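Local coordinates for protein oxalate--CoA ligase (Arabidopsis thaliana, PDB 5IE2) that belongs to the ANL superfamily of AMP-binding enzymes, two-domain proteins with a nucleotide pocket, here occupied by adenosine-5'-triphosphate, at residues L168-T173 / M314-H319; R176-P181 / K372-N377; H214-L219 / F284-S289. All coordinates share one frame; numbering follows the deposited sequence.

Interaction 1: L168-T173 / M314-H319. With ATP (adenosine-5'-triphosphate), chain C; ACY (acetic acid), chain E.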
loop_
_atom_site.group_PDB
_atom_site.type_symbol
_atom_site.label_atom_id
_atom_site.label_comp_id
_atom_site.label_asym_id
_atom_site.label_seq_id
_atom_site.Cartn_x
_atom_site.Cartn_y
_atom_site.Cartn_z
ATOM N N LEU A 168 5.050 8.651 -7.374
ATOM C CA LEU A 168 5.408 7.246 -7.061
ATOM C C LEU A 168 5.585 6.488 -8.361
ATOM O O LEU A 168 5.132 6.940 -9.415
ATOM C CB LEU A 168 4.306 6.544 -6.238
ATOM C CG LEU A 168 4.109 7.125 -4.863
ATOM C CD1 LEU A 168 2.883 6.547 -4.215
ATOM C CD2 LEU A 168 5.359 6.820 -4.062
ATOM N N HIS A 169 6.248 5.339 -8.283
ATOM C CA HIS A 169 6.266 4.393 -9.388
ATOM C C HIS A 169 5.470 3.176 -8.969
ATOM O O HIS A 169 5.320 2.899 -7.782
ATOM C CB HIS A 169 7.685 3.986 -9.766
ATOM C CG HIS A 169 8.341 4.940 -10.706
ATOM N ND1 HIS A 169 8.981 6.090 -10.283
ATOM C CD2 HIS A 169 8.406 4.950 -12.064
ATOM C CE1 HIS A 169 9.442 6.746 -11.341
ATOM N NE2 HIS A 169 9.112 6.073 -12.432
ATOM N N THR A 170 4.909 2.474 -9.939
ATOM C CA THR A 170 4.215 1.219 -9.639
ATOM C C THR A 170 5.201 0.094 -9.248
ATOM O O THR A 170 6.394 0.207 -9.526
ATOM C CB THR A 170 3.376 0.788 -10.805
ATOM O OG1 THR A 170 4.187 0.768 -11.989
ATOM C CG2 THR A 170 2.203 1.779 -10.972
ATOM N N SER A 171 4.714 -0.945 -8.555
ATOM C CA SER A 171 5.574 -1.997 -7.985
ATOM C C SER A 171 6.375 -2.862 -9.002
ATOM O O SER A 171 7.256 -3.610 -8.585
ATOM C CB SER A 171 4.725 -2.929 -7.104
ATOM O OG SER A 171 4.260 -2.257 -5.933
ATOM N N GLY A 172 6.091 -2.776 -10.305
ATOM C CA GLY A 172 6.882 -3.500 -11.297
ATOM C C GLY A 172 6.468 -4.969 -11.499
ATOM O O GLY A 172 7.207 -5.808 -12.065
ATOM N N THR A 173 5.249 -5.280 -11.071
ATOM C CA THR A 173 4.753 -6.641 -11.109
ATOM C C THR A 173 4.552 -7.199 -12.538
ATOM O O THR A 173 5.022 -8.296 -12.847
ATOM C CB THR A 173 3.431 -6.733 -10.318
ATOM O OG1 THR A 173 3.626 -6.215 -8.983
ATOM C CG2 THR A 173 2.930 -8.203 -10.258
ATOM N N MET A 314 -4.755 0.437 -5.766
ATOM C CA MET A 314 -3.592 0.495 -6.654
ATOM C C MET A 314 -3.028 1.900 -6.649
ATOM O O MET A 314 -3.705 2.870 -6.290
ATOM C CB MET A 314 -3.981 0.033 -8.083
ATOM C CG MET A 314 -4.893 1.019 -8.852
ATOM S SD MET A 314 -5.528 0.213 -10.357
ATOM C CE MET A 314 -4.055 -0.375 -11.217
ATOM N N THR A 315 -1.762 2.023 -7.030
ATOM C CA THR A 315 -1.102 3.307 -6.974
ATOM C C THR A 315 -1.862 4.349 -7.814
ATOM O O THR A 315 -1.975 5.477 -7.403
ATOM C CB THR A 315 0.363 3.186 -7.509
ATOM O OG1 THR A 315 1.058 2.222 -6.720
ATOM C CG2 THR A 315 1.098 4.501 -7.394
ATOM N N GLU A 316 -2.326 3.953 -8.991
ATOM C CA GLU A 316 -3.014 4.903 -9.896
ATOM C C GLU A 316 -4.358 5.442 -9.384
ATOM O O GLU A 316 -4.873 6.456 -9.888
ATOM C CB GLU A 316 -3.273 4.245 -11.261
ATOM C CG GLU A 316 -2.049 3.989 -12.101
ATOM C CD GLU A 316 -1.493 2.556 -11.874
ATOM O OE1 GLU A 316 -1.600 2.042 -10.740
ATOM O OE2 GLU A 316 -0.971 1.968 -12.856
ATOM N N ALA A 317 -4.926 4.746 -8.409
ATOM C CA ALA A 317 -6.192 5.147 -7.761
ATOM C C ALA A 317 -5.905 5.875 -6.438
ATOM O O ALA A 317 -6.803 6.022 -5.627
ATOM C CB ALA A 317 -7.061 3.850 -7.490
ATOM N N THR A 318 -4.646 6.266 -6.198
ATOM C CA THR A 318 -4.243 6.807 -4.869
ATOM C C THR A 318 -4.724 5.785 -3.782
ATOM O O THR A 318 -5.356 6.141 -2.789
ATOM C CB THR A 318 -4.801 8.258 -4.627
ATOM O OG1 THR A 318 -4.494 9.009 -5.801
ATOM C CG2 THR A 318 -4.081 8.964 -3.443
ATOM N N HIS A 319 -4.393 4.529 -4.019
ATOM C CA HIS A 319 -4.753 3.406 -3.133
ATOM C C HIS A 319 -6.236 2.976 -3.347
ATOM O O HIS A 319 -6.563 2.391 -4.382
ATOM C CB HIS A 319 -4.430 3.747 -1.636
ATOM C CG HIS A 319 -4.484 2.545 -0.724
ATOM N ND1 HIS A 319 -3.817 1.365 -0.991
ATOM C CD2 HIS A 319 -5.173 2.338 0.439
ATOM C CE1 HIS A 319 -4.094 0.482 -0.033
ATOM N NE2 HIS A 319 -4.914 1.044 0.844
HETATM P PG ATP C . 2.848 -2.735 -11.768
HETATM O O1G ATP C . 2.550 -3.983 -12.600
HETATM O O2G ATP C . 4.200 -2.168 -12.023
HETATM O O3G ATP C . 1.748 -1.688 -11.925
HETATM P PB ATP C . 1.536 -3.454 -9.299
HETATM O O1B ATP C . 1.803 -4.533 -8.273
HETATM O O2B ATP C . 0.383 -3.555 -10.233
HETATM O O3B ATP C . 2.880 -3.155 -10.191
HETATM P PA ATP C . 0.494 -1.660 -7.195
HETATM O O1A ATP C . -0.222 -0.376 -7.593
HETATM O O2A ATP C . 1.374 -1.674 -6.007
HETATM O O3A ATP C . 1.437 -2.065 -8.441
HETATM O "O5'" ATP C . -0.581 -2.847 -7.148
HETATM C "C5'" ATP C . -1.967 -2.707 -7.549
HETATM C "C4'" ATP C . -2.420 -4.102 -8.014
HETATM O "O4'" ATP C . -2.474 -4.982 -6.875
HETATM C "C3'" ATP C . -3.841 -4.116 -8.487
HETATM O "O3'" ATP C . -3.901 -3.677 -9.843
HETATM C "C2'" ATP C . -4.236 -5.570 -8.336
HETATM O "O2'" ATP C . -3.624 -6.335 -9.386
HETATM C "C1'" ATP C . -3.499 -5.936 -7.080
HETATM N N9 ATP C . -4.370 -5.914 -5.880
HETATM C C8 ATP C . -4.560 -4.919 -5.004
HETATM N N7 ATP C . -5.426 -5.335 -4.029
HETATM C C5 ATP C . -5.752 -6.638 -4.315
HETATM C C6 ATP C . -6.599 -7.676 -3.684
HETATM N N6 ATP C . -7.241 -7.412 -2.498
HETATM N N1 ATP C . -6.646 -8.880 -4.300
HETATM C C2 ATP C . -5.968 -9.141 -5.442
HETATM N N3 ATP C . -5.180 -8.239 -6.081
HETATM C C4 ATP C . -5.055 -6.997 -5.530
HETATM C C ACY E . -2.244 -0.858 -2.930
HETATM O O ACY E . -2.521 -1.453 -1.825
HETATM O OXT ACY E . -2.594 0.327 -3.209
HETATM C CH3 ACY E . -1.503 -1.630 -3.990
#
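O2G of the ATP gamma-phosphate is gripped by two donors of segment 168-173: the hydroxyl OG1 of Thr170 at 2.9 Å, and the backbone N of Gly172 at 2.6 Å through a bent bond with an N-H...O angle of 136°. These residues open the Thr/Ser/Gly-rich phosphate loop, or P-loop, of the ANL enzymes, which leaves strand 164-169 and follows the triphosphate. Across from it, Thr315 and Glu316 form the family's Thr-Glu pair, in the turn between strands 308-314 and 319-323. The polar link between the two segments runs through the nucleotide. Ser171 OG bonds O2A of the alpha-phosphate at 2.9 Å, while Thr315 N takes the other alpha oxygen, O1A, also at 2.9 Å and almost straight (168°). Further along the loop, Thr173 OG1 reaches O1B of the beta-phosphate at 2.6 Å. Thr170 OG1 has a second task, receiving the backbone N-H of Lys178, which helps fix the rotation of this hydroxyl.

Direct contact is left mainly to methyl groups. With Thr315 OG1 opposite the carbonyl carbon (chi1 -58°), the hydroxyl lies near O1A and the methyl CG2 packs at an oblique crossing on Leu168, 4.0 Å from its CB. The side chains of Thr170 and Glu316 meet at about a right angle: Thr170 CG2 sits 3.7 Å from Glu316 OE2, with OE1 scarcely farther. A bend in the middle of the Glu316 chain brings its carboxylate near, and OE2 is hydrogen-bonded to Tyr374 OH.

The turn that holds Thr315 closes on one carbonyl. Met314 O accepts from both Ala317 N and His319 N, one on each side of the carbonyl plane.

Interaction 2: R176-P181 / K372-N377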
loop_
_atom_site.group_PDB
_atom_site.type_symbol
_atom_site.label_atom_id
_atom_site.label_comp_id
_atom_site.label_asym_id
_atom_site.label_seq_id
_atom_site.Cartn_x
_atom_site.Cartn_y
_atom_site.Cartn_z
ATOM N N ARG A 176 7.643 -2.795 -16.380
ATOM C CA ARG A 176 8.648 -1.911 -15.786
ATOM C C ARG A 176 7.867 -0.799 -15.083
ATOM O O ARG A 176 6.936 -0.237 -15.702
ATOM C CB ARG A 176 9.585 -1.329 -16.857
ATOM C CG ARG A 176 8.965 -1.326 -18.264
ATOM C CD ARG A 176 10.003 -1.193 -19.366
ATOM N NE ARG A 176 9.455 -1.538 -20.680
ATOM C CZ ARG A 176 9.490 -2.764 -21.204
ATOM N NH1 ARG A 176 10.029 -3.767 -20.517
ATOM N NH2 ARG A 176 8.978 -2.998 -22.409
ATOM N N PRO A 177 8.210 -0.506 -13.793
ATOM C CA PRO A 177 7.440 0.469 -12.985
ATOM C C PRO A 177 7.121 1.760 -13.779
ATOM O O PRO A 177 7.993 2.298 -14.490
ATOM C CB PRO A 177 8.364 0.749 -11.788
ATOM C CG PRO A 177 9.123 -0.594 -11.608
ATOM C CD PRO A 177 9.323 -1.112 -13.025
ATOM N N LYS A 178 5.853 2.188 -13.721
ATOM C CA LYS A 178 5.406 3.420 -14.400
ATOM C C LYS A 178 5.383 4.562 -13.383
ATOM O O LYS A 178 5.026 4.302 -12.247
ATOM C CB LYS A 178 4.008 3.229 -15.009
ATOM C CG LYS A 178 3.927 2.450 -16.334
ATOM C CD LYS A 178 2.463 2.222 -16.691
ATOM C CE LYS A 178 2.266 1.944 -18.157
ATOM N NZ LYS A 178 3.342 1.145 -18.815
ATOM N N GLY A 179 5.710 5.792 -13.803
ATOM C CA GLY A 179 5.631 6.983 -12.938
ATOM C C GLY A 179 4.238 7.580 -12.783
ATOM O O GLY A 179 3.576 7.912 -13.782
ATOM N N VAL A 180 3.805 7.748 -11.533
ATOM C CA VAL A 180 2.451 8.167 -11.224
ATOM C C VAL A 180 2.403 9.463 -10.420
ATOM O O VAL A 180 2.715 9.449 -9.255
ATOM C CB VAL A 180 1.703 7.058 -10.430
ATOM C CG1 VAL A 180 0.262 7.465 -10.196
ATOM C CG2 VAL A 180 1.742 5.760 -11.216
ATOM N N PRO A 181 1.989 10.565 -11.047
ATOM C CA PRO A 181 1.809 11.838 -10.341
ATOM C C PRO A 181 0.407 11.903 -9.742
ATOM O O PRO A 181 -0.575 11.591 -10.428
ATOM C CB PRO A 181 2.019 12.898 -11.419
ATOM C CG PRO A 181 1.610 12.238 -12.663
ATOM C CD PRO A 181 1.824 10.714 -12.500
ATOM N N LYS A 372 -4.391 11.724 -13.092
ATOM C CA LYS A 372 -4.755 12.301 -14.388
ATOM C C LYS A 372 -4.012 11.611 -15.528
ATOM O O LYS A 372 -4.408 11.688 -16.699
ATOM C CB LYS A 372 -4.413 13.798 -14.408
ATOM C CG LYS A 372 -5.287 14.586 -13.464
ATOM C CD LYS A 372 -6.766 14.406 -13.941
ATOM C CE LYS A 372 -7.665 15.286 -13.153
ATOM N NZ LYS A 372 -9.041 15.206 -13.649
ATOM N N GLY A 373 -2.896 10.963 -15.198
ATOM C CA GLY A 373 -2.136 10.303 -16.236
ATOM C C GLY A 373 -0.680 10.028 -15.851
ATOM O O GLY A 373 -0.097 10.709 -15.015
ATOM N N TYR A 374 -0.110 9.009 -16.470
ATOM C CA TYR A 374 1.297 8.688 -16.247
ATOM C C TYR A 374 2.178 9.805 -16.725
ATOM O O TYR A 374 1.822 10.495 -17.662
ATOM C CB TYR A 374 1.681 7.399 -16.975
ATOM C CG TYR A 374 0.922 6.178 -16.506
ATOM C CD1 TYR A 374 1.169 5.616 -15.244
ATOM C CD2 TYR A 374 -0.001 5.558 -17.348
ATOM C CE1 TYR A 374 0.453 4.470 -14.815
ATOM C CE2 TYR A 374 -0.703 4.414 -16.941
ATOM C CZ TYR A 374 -0.467 3.888 -15.684
ATOM O OH TYR A 374 -1.174 2.787 -15.299
ATOM N N LYS A 375 3.337 9.967 -16.089
ATOM C CA LYS A 375 4.299 10.985 -16.482
ATOM C C LYS A 375 5.063 10.543 -17.729
ATOM O O LYS A 375 5.620 9.449 -17.753
ATOM C CB LYS A 375 5.267 11.256 -15.339
ATOM C CG LYS A 375 6.360 12.245 -15.695
ATOM C CD LYS A 375 7.337 12.407 -14.564
ATOM C CE LYS A 375 8.231 13.598 -14.862
ATOM N NZ LYS A 375 9.233 13.759 -13.798
ATOM N N ASN A 376 5.072 11.386 -18.750
ATOM C CA ASN A 376 5.866 11.104 -19.956
ATOM C C ASN A 376 5.612 9.701 -20.490
ATOM O O ASN A 376 6.537 8.868 -20.555
ATOM C CB ASN A 376 7.365 11.258 -19.672
ATOM C CG ASN A 376 7.766 12.687 -19.411
ATOM O OD1 ASN A 376 7.075 13.630 -19.813
ATOM N ND2 ASN A 376 8.899 12.863 -18.725
ATOM N N ASN A 377 4.350 9.397 -20.767
ATOM C CA ASN A 377 4.035 8.114 -21.379
ATOM C C ASN A 377 2.719 8.265 -22.112
ATOM O O ASN A 377 1.688 7.693 -21.721
ATOM C CB ASN A 377 4.004 6.972 -20.358
ATOM C CG ASN A 377 3.986 5.613 -21.032
ATOM O OD1 ASN A 377 3.559 5.490 -22.196
ATOM N ND2 ASN A 377 4.465 4.591 -20.335
#
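The Tyr374 ring has the aliphatic part of Lys178 over one face and main-chain and methyl atoms of the 179-183 strand at its edge. Lys178 CD stands 3.5 Å above the plane, offset toward the rim, a CH-pi contact with CB also near the ring; the ammonium NZ, 5.7 Å from the ring centroid, adds at most a weak cation-pi attraction. Gly179 O lies at the edge in the ring plane, and Val180 CG2 approaches the same rim, 4.0 Å from Tyr374 CE1.

Strand 179-183 is the second arm of an antiparallel beta hairpin with strand 164-169. Its Gly179 O meets the loop that leads to helix 378-384, accepting from Lys375 N at 3.1 Å and 167°, and lies 3.4 Å from Tyr374 CA in a C-H...O contact. Pro181 CD comes to 3.2 Å of Gly373 O. The Lys375 chain runs fully extended from CB and carries NZ off to the backbone O of Asp101 and a salt bridge with Asp103, and Asn377 N-caps the helix, its OD1 accepting from Ala380 N.

Interaction 3: H214-L219 / F284-S289. With ATP (adenosine-5'-triphosphate), chain C; ACY (acetic acid), chain E.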
loop_
_atom_site.group_PDB
_atom_site.type_symbol
_atom_site.label_atom_id
_atom_site.label_comp_id
_atom_site.label_asym_id
_atom_site.label_seq_id
_atom_site.Cartn_x
_atom_site.Cartn_y
_atom_site.Cartn_z
ATOM N N HIS A 214 5.200 3.330 -0.106
ATOM C CA HIS A 214 4.165 2.721 -1.009
ATOM C C HIS A 214 2.796 3.277 -0.549
ATOM O O HIS A 214 2.651 3.655 0.639
ATOM C CB HIS A 214 4.221 1.169 -0.957
ATOM C CG HIS A 214 3.152 0.472 -1.760
ATOM N ND1 HIS A 214 1.852 0.284 -1.302
ATOM C CD2 HIS A 214 3.186 -0.061 -3.012
ATOM C CE1 HIS A 214 1.136 -0.315 -2.240
ATOM N NE2 HIS A 214 1.922 -0.548 -3.285
ATOM N N VAL A 215 1.811 3.384 -1.443
ATOM C CA VAL A 215 0.542 4.053 -1.070
ATOM C C VAL A 215 -0.284 3.339 -0.038
ATOM O O VAL A 215 -1.133 3.972 0.542
ATOM C CB VAL A 215 -0.463 4.247 -2.257
ATOM C CG1 VAL A 215 -0.074 5.411 -3.135
ATOM C CG2 VAL A 215 -0.599 2.946 -3.031
ATOM N N HIS A 216 -0.118 2.023 0.169
ATOM C CA HIS A 216 -0.992 1.351 1.153
ATOM C C HIS A 216 -0.694 1.904 2.574
ATOM O O HIS A 216 -1.585 2.441 3.264
ATOM C CB HIS A 216 -0.795 -0.174 1.077
ATOM C CG HIS A 216 -1.636 -0.983 2.040
ATOM N ND1 HIS A 216 -1.776 -2.354 1.913
ATOM C CD2 HIS A 216 -2.269 -0.649 3.191
ATOM C CE1 HIS A 216 -2.517 -2.814 2.911
ATOM N NE2 HIS A 216 -2.805 -1.805 3.714
ATOM N N GLY A 217 0.545 1.765 3.028
ATOM C CA GLY A 217 0.860 2.288 4.365
ATOM C C GLY A 217 0.711 3.796 4.416
ATOM O O GLY A 217 0.214 4.354 5.410
ATOM N N LEU A 218 1.114 4.487 3.346
ATOM C CA LEU A 218 1.042 5.956 3.344
ATOM C C LEU A 218 -0.396 6.482 3.411
ATOM O O LEU A 218 -0.700 7.322 4.258
ATOM C CB LEU A 218 1.710 6.510 2.087
ATOM C CG LEU A 218 1.851 8.001 1.898
ATOM C CD1 LEU A 218 2.690 8.537 3.081
ATOM C CD2 LEU A 218 2.568 8.297 0.562
ATOM N N LEU A 219 -1.271 6.039 2.485
ATOM C CA LEU A 219 -2.660 6.565 2.439
ATOM C C LEU A 219 -3.550 6.013 3.530
ATOM O O LEU A 219 -4.302 6.750 4.169
ATOM C CB LEU A 219 -3.355 6.267 1.066
ATOM C CG LEU A 219 -3.211 7.396 0.054
ATOM C CD1 LEU A 219 -4.039 8.657 0.481
ATOM C CD2 LEU A 219 -1.698 7.771 -0.197
ATOM N N PHE A 284 -11.585 -3.638 13.669
ATOM C CA PHE A 284 -11.430 -4.435 12.441
ATOM C C PHE A 284 -9.960 -4.606 12.131
ATOM O O PHE A 284 -9.084 -3.898 12.656
ATOM C CB PHE A 284 -12.149 -3.787 11.214
ATOM C CG PHE A 284 -11.550 -2.466 10.794
ATOM C CD1 PHE A 284 -10.591 -2.387 9.786
ATOM C CD2 PHE A 284 -11.932 -1.295 11.432
ATOM C CE1 PHE A 284 -10.058 -1.154 9.414
ATOM C CE2 PHE A 284 -11.414 -0.072 11.062
ATOM C CZ PHE A 284 -10.470 0.012 10.061
ATOM N N ILE A 285 -9.686 -5.547 11.244
ATOM C CA ILE A 285 -8.349 -5.767 10.724
ATOM C C ILE A 285 -8.511 -5.658 9.217
ATOM O O ILE A 285 -9.450 -6.212 8.693
ATOM C CB ILE A 285 -7.793 -7.157 11.124
ATOM C CG1 ILE A 285 -7.431 -7.143 12.634
ATOM C CG2 ILE A 285 -6.516 -7.522 10.260
ATOM C CD1 ILE A 285 -7.150 -8.612 13.163
ATOM N N ARG A 286 -7.622 -4.918 8.559
ATOM C CA ARG A 286 -7.763 -4.727 7.128
ATOM C C ARG A 286 -6.658 -5.437 6.336
ATOM O O ARG A 286 -5.505 -5.528 6.801
ATOM C CB ARG A 286 -7.776 -3.211 6.843
ATOM C CG ARG A 286 -7.948 -2.863 5.332
ATOM C CD ARG A 286 -7.919 -1.333 5.227
ATOM N NE ARG A 286 -8.130 -0.885 3.841
ATOM C CZ ARG A 286 -7.175 -0.468 3.006
ATOM N NH1 ARG A 286 -5.870 -0.462 3.342
ATOM N NH2 ARG A 286 -7.536 -0.048 1.791
ATOM N N SER A 287 -7.017 -5.943 5.130
ATOM C CA SER A 287 -6.028 -6.520 4.239
ATOM C C SER A 287 -6.182 -5.899 2.853
ATOM O O SER A 287 -7.285 -5.619 2.472
ATOM C CB SER A 287 -6.215 -8.059 4.173
ATOM O OG SER A 287 -5.226 -8.686 3.336
ATOM N N CYS A 288 -5.087 -5.629 2.150
ATOM C CA CYS A 288 -5.171 -5.024 0.805
ATOM C C CYS A 288 -3.901 -5.372 0.049
ATOM O O CYS A 288 -2.958 -5.918 0.667
ATOM C CB CYS A 288 -5.397 -3.484 0.931
ATOM S SG CYS A 288 -5.841 -2.698 -0.615
ATOM N N SER A 289 -3.886 -5.103 -1.264
ATOM C CA SER A 289 -2.697 -5.078 -2.168
ATOM C C SER A 289 -2.419 -6.399 -2.882
ATOM O O SER A 289 -1.743 -6.384 -3.909
ATOM C CB SER A 289 -1.378 -4.662 -1.476
ATOM O OG SER A 289 -1.520 -3.406 -0.784
HETATM P PG ATP C . 2.848 -2.735 -11.768
HETATM O O1G ATP C . 2.550 -3.983 -12.600
HETATM O O2G ATP C . 4.200 -2.168 -12.023
HETATM O O3G ATP C . 1.748 -1.688 -11.925
HETATM P PB ATP C . 1.536 -3.454 -9.299
HETATM O O1B ATP C . 1.803 -4.533 -8.273
HETATM O O2B ATP C . 0.383 -3.555 -10.233
HETATM O O3B ATP C . 2.880 -3.155 -10.191
HETATM P PA ATP C . 0.494 -1.660 -7.195
HETATM O O1A ATP C . -0.222 -0.376 -7.593
HETATM O O2A ATP C . 1.374 -1.674 -6.007
HETATM O O3A ATP C . 1.437 -2.065 -8.441
HETATM O "O5'" ATP C . -0.581 -2.847 -7.148
HETATM C "C5'" ATP C . -1.967 -2.707 -7.549
HETATM C "C4'" ATP C . -2.420 -4.102 -8.014
HETATM O "O4'" ATP C . -2.474 -4.982 -6.875
HETATM C "C3'" ATP C . -3.841 -4.116 -8.487
HETATM O "O3'" ATP C . -3.901 -3.677 -9.843
HETATM C "C2'" ATP C . -4.236 -5.570 -8.336
HETATM O "O2'" ATP C . -3.624 -6.335 -9.386
HETATM C "C1'" ATP C . -3.499 -5.936 -7.080
HETATM N N9 ATP C . -4.370 -5.914 -5.880
HETATM C C8 ATP C . -4.560 -4.919 -5.004
HETATM N N7 ATP C . -5.426 -5.335 -4.029
HETATM C C5 ATP C . -5.752 -6.638 -4.315
HETATM C C6 ATP C . -6.599 -7.676 -3.684
HETATM N N6 ATP C . -7.241 -7.412 -2.498
HETATM N N1 ATP C . -6.646 -8.880 -4.300
HETATM C C2 ATP C . -5.968 -9.141 -5.442
HETATM N N3 ATP C . -5.180 -8.239 -6.081
HETATM C C4 ATP C . -5.055 -6.997 -5.530
HETATM C C ACY E . -2.244 -0.858 -2.930
HETATM O O ACY E . -2.521 -1.453 -1.825
HETATM O OXT ACY E . -2.594 0.327 -3.209
HETATM C CH3 ACY E . -1.503 -1.630 -3.990
#
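Ser289 OG sits between two polar partners from different sources, His216 ND1 and an acetic acid molecule that probably came from the crystallisation liquor. The distance from Ser289 OG to ACY O, 2.4 Å, is very short and its exact value is doubtful. The bond from His216 ND1 to Ser289 OG is an ordinary one of 2.9 Å, with an N-H...O angle of 145° and the hydroxyl tilted somewhat out of the ring plane. Ser289 lies just beyond strand 284-287 of the mixed sheet that also holds strand 308-314, at the adenine side of the ATP pocket, where its backbone N is 3.2 Å from ATP N7. His216 lies in the first turn of helix 215-227.

A chi1 of 180° swings the His216 ring away from its own backbone N and directs it at the strand. Its CE1 packs on Cys288 CB at 3.6 Å, and Cys288 SG lies over the ring face, too far away for close packing. Arg286 runs extended past the ring in the opposite sense, its guanidinium nearly perpendicular to the imidazole (88°) and with His216 CD2 at its edge. Although Arg286 NH1 comes to 3.4 Å of His216 NE2, the angle is too poor for a hydrogen bond; both atoms bond Thr258 OG1 instead, and Arg286 NE is hydrogen-bonded to Tyr198 OH. Stacking with His319 further fixes the His216 ring.

The neighbouring His214 N-caps the same helix. Its ND1 accepts from His216 N at 3.0 Å, while its NE2 donates to O2A of the ATP alpha-phosphate, also at 3.0 Å. This is consistent with the position of the helix start and that of the alpha-phosphate being linked through one ring, with ND1 accepting and NE2 donating.

How the interactions relate
Interactions 1 and 2 have centres about 9 Å apart and share the 164-169/179-183 hairpin, where Leu168 O and Val180 N come within 2.6 Å. Glu316 joins them again: its OE2 and Tyr374 OH are 2.6 Å apart, so Tyr374 holds the carboxylate of a residue whose side chain lies about 4 Å from the magnesium ion. Interaction 3, nested in the chain between the segments of both others, lies about 13 Å from interaction 1, centre to centre, and meets it through His319, whose NE2 is 3.1 Å from Arg286 NH1. Both flank ATP and the acetic acid. Interaction 2, about 21 Å from interaction 3 between centres, packs on the strand that follows the phosphate loop, with the Lys178 side chain about 6 Å from ATP.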